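Local coordinates for protein KLLA0E08119p (Kluyveromyces lactis, PDB 3VA7) that probably carboxylates urea at the expense of ATP and bicarbonate, using a biotin cofactor, in the first step of urea breakdown by the allophanate route, at residues A453-F458 with D469-K474. Numbering follows the deposited sequence.
Sequences ASSKMF and DSFDYK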
loop_
_atom_site.group_PDB
_atom_site.type_symbol
_atom_site.label_atom_id
_atom_site.label_comp_id
_atom_site.label_asym_id
_atom_site.label_seq_id
_atom_site.Cartn_x
_atom_site.Cartn_y
_atom_site.Cartn_z
ATOM N N ALA A 453 29.259 4.389 -8.086
ATOM C CA ALA A 453 29.304 4.862 -9.487
ATOM C C ALA A 453 29.763 6.317 -9.607
ATOM O O ALA A 453 30.266 6.745 -10.637
ATOM C CB ALA A 453 27.946 4.701 -10.140
ATOM N N SER A 454 29.576 7.073 -8.539
ATOM C CA SER A 454 29.860 8.522 -8.535
ATOM C C SER A 454 31.202 8.924 -8.002
ATOM O O SER A 454 31.593 10.070 -8.170
ATOM C CB SER A 454 28.855 9.245 -7.658
ATOM O OG SER A 454 27.870 9.673 -8.532
ATOM N N SER A 455 31.839 8.001 -7.285
ATOM C CA SER A 455 33.018 8.303 -6.503
ATOM C C SER A 455 34.181 8.774 -7.374
ATOM O O SER A 455 34.206 8.544 -8.598
ATOM C CB SER A 455 33.403 7.095 -5.650
ATOM O OG SER A 455 33.615 5.968 -6.466
ATOM N N LYS A 456 35.124 9.466 -6.734
ATOM C CA LYS A 456 36.351 9.882 -7.389
ATOM C C LYS A 456 37.125 8.577 -7.627
ATOM O O LYS A 456 37.631 8.334 -8.740
ATOM C CB LYS A 456 37.111 10.879 -6.486
ATOM C CG LYS A 456 38.416 11.517 -7.049
ATOM C CD LYS A 456 38.129 12.790 -7.871
ATOM C CE LYS A 456 39.067 13.962 -7.437
ATOM N NZ LYS A 456 38.887 15.178 -8.306
ATOM N N MET A 457 37.148 7.720 -6.597
ATOM C CA MET A 457 37.722 6.383 -6.703
ATOM C C MET A 457 37.354 5.714 -8.017
ATOM O O MET A 457 38.206 5.532 -8.891
ATOM C CB MET A 457 37.263 5.515 -5.543
ATOM C CG MET A 457 37.875 4.095 -5.532
ATOM S SD MET A 457 36.953 2.838 -6.442
ATOM C CE MET A 457 35.417 2.732 -5.495
ATOM N N PHE A 458 36.085 5.378 -8.184
ATOM C CA PHE A 458 35.717 4.640 -9.361
ATOM C C PHE A 458 36.197 5.333 -10.612
ATOM O O PHE A 458 36.685 4.674 -11.499
ATOM C CB PHE A 458 34.219 4.381 -9.432
ATOM C CG PHE A 458 33.818 3.445 -10.540
ATOM C CD1 PHE A 458 32.798 3.791 -11.421
ATOM C CD2 PHE A 458 34.458 2.220 -10.704
ATOM C CE1 PHE A 458 32.417 2.935 -12.429
ATOM C CE2 PHE A 458 34.095 1.348 -11.712
ATOM C CZ PHE A 458 33.082 1.698 -12.574
ATOM N N ASP A 469 35.340 -2.570 0.858
ATOM C CA ASP A 469 35.387 -2.958 2.277
ATOM C C ASP A 469 35.703 -1.814 3.259
ATOM O O ASP A 469 35.381 -1.895 4.457
ATOM C CB ASP A 469 36.303 -4.163 2.486
ATOM C CG ASP A 469 35.560 -5.465 2.334
ATOM O OD1 ASP A 469 35.928 -6.261 1.458
ATOM O OD2 ASP A 469 34.568 -5.682 3.069
ATOM N N SER A 470 36.323 -0.759 2.742
ATOM C CA SER A 470 36.556 0.474 3.507
ATOM C C SER A 470 35.979 1.702 2.750
ATOM O O SER A 470 36.622 2.761 2.622
ATOM C CB SER A 470 38.058 0.642 3.862
ATOM O OG SER A 470 38.908 0.491 2.729
ATOM N N PHE A 471 34.762 1.547 2.228
ATOM C CA PHE A 471 34.178 2.603 1.428
ATOM C C PHE A 471 33.286 3.447 2.319
ATOM O O PHE A 471 32.416 2.919 3.060
ATOM C CB PHE A 471 33.401 2.034 0.249
ATOM C CG PHE A 471 32.772 3.083 -0.620
ATOM C CD1 PHE A 471 33.516 3.729 -1.599
ATOM C CD2 PHE A 471 31.428 3.412 -0.465
ATOM C CE1 PHE A 471 32.945 4.699 -2.405
ATOM C CE2 PHE A 471 30.849 4.379 -1.261
ATOM C CZ PHE A 471 31.616 5.033 -2.239
ATOM N N ASP A 472 33.518 4.760 2.259
ATOM C CA ASP A 472 32.754 5.682 3.096
ATOM C C ASP A 472 31.362 5.907 2.497
ATOM O O ASP A 472 31.200 6.735 1.561
ATOM C CB ASP A 472 33.494 7.013 3.348
ATOM C CG ASP A 472 33.132 7.635 4.713
ATOM O OD1 ASP A 472 33.494 8.822 4.955
ATOM O OD2 ASP A 472 32.482 6.932 5.540
ATOM N N TYR A 473 30.378 5.154 3.017
ATOM C CA TYR A 473 28.997 5.320 2.564
ATOM C C TYR A 473 28.127 6.061 3.573
ATOM O O TYR A 473 27.837 5.528 4.670
ATOM C CB TYR A 473 28.332 3.985 2.132
ATOM C CG TYR A 473 26.846 4.144 1.816
ATOM C CD1 TYR A 473 26.415 4.984 0.801
ATOM C CD2 TYR A 473 25.881 3.477 2.563
ATOM C CE1 TYR A 473 25.058 5.161 0.539
ATOM C CE2 TYR A 473 24.523 3.632 2.299
ATOM C CZ TYR A 473 24.112 4.485 1.291
ATOM O OH TYR A 473 22.759 4.652 1.038
ATOM N N LYS A 474 27.701 7.275 3.176
ATOM C CA LYS A 474 26.738 8.087 3.971
ATOM C C LYS A 474 25.442 8.453 3.235
ATOM O O LYS A 474 25.452 9.277 2.310
ATOM C CB LYS A 474 27.382 9.333 4.643
ATOM C CG LYS A 474 28.161 10.316 3.710
ATOM C CD LYS A 474 29.667 9.941 3.597
ATOM C CE LYS A 474 30.543 11.070 2.992
ATOM N NZ LYS A 474 31.895 10.530 2.567
#
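Phe471 reaches across to Ser455 and Met457 and makes the whole of this small surface contact, an example of how one aromatic side chain can set an extended chain against the break between two helices. The Phe471 side chain extends away from its own backbone N (chi1 -180°), which carries the ring over to 453-458. There CE1 does the touching. Ser455 CB lies at the ring edge, close to its plane, 4.1 Å from Phe471 CE1; Met457 CE approaches obliquely, 4.4 Å from that same CE1. The meeting is apolar, and no hydrogen bond joins the segments.

Ser455 meets the ring with CB, while its OG is engaged within its own chain. As N-cap of helix 456-460, OG accepts from Phe458 N at 3.1 Å with a nearly straight N-H...O angle of 165°, and it is also hydrogen-bonded to Ile452 O, so that one hydroxyl links the two helix ends. Beyond Phe471 comes Asp472, then Tyr473, whose OH bonds to Asp447 of helix 446-454. Lys474 NZ turns back to Asp472 OD1 in a salt bridge of 3.3 Å, in which the hydrogen bond is weak.

The contact lies in the biotin carboxylation region of the chain, and its second segment belongs to the loop between helix 456-460 and strand 477-480. Phe471 also rests on Ser451 and Ile452 of helix 446-454, Met457 packs on Leu259 of strand 249-261, and the segment then runs on toward strand 477-480.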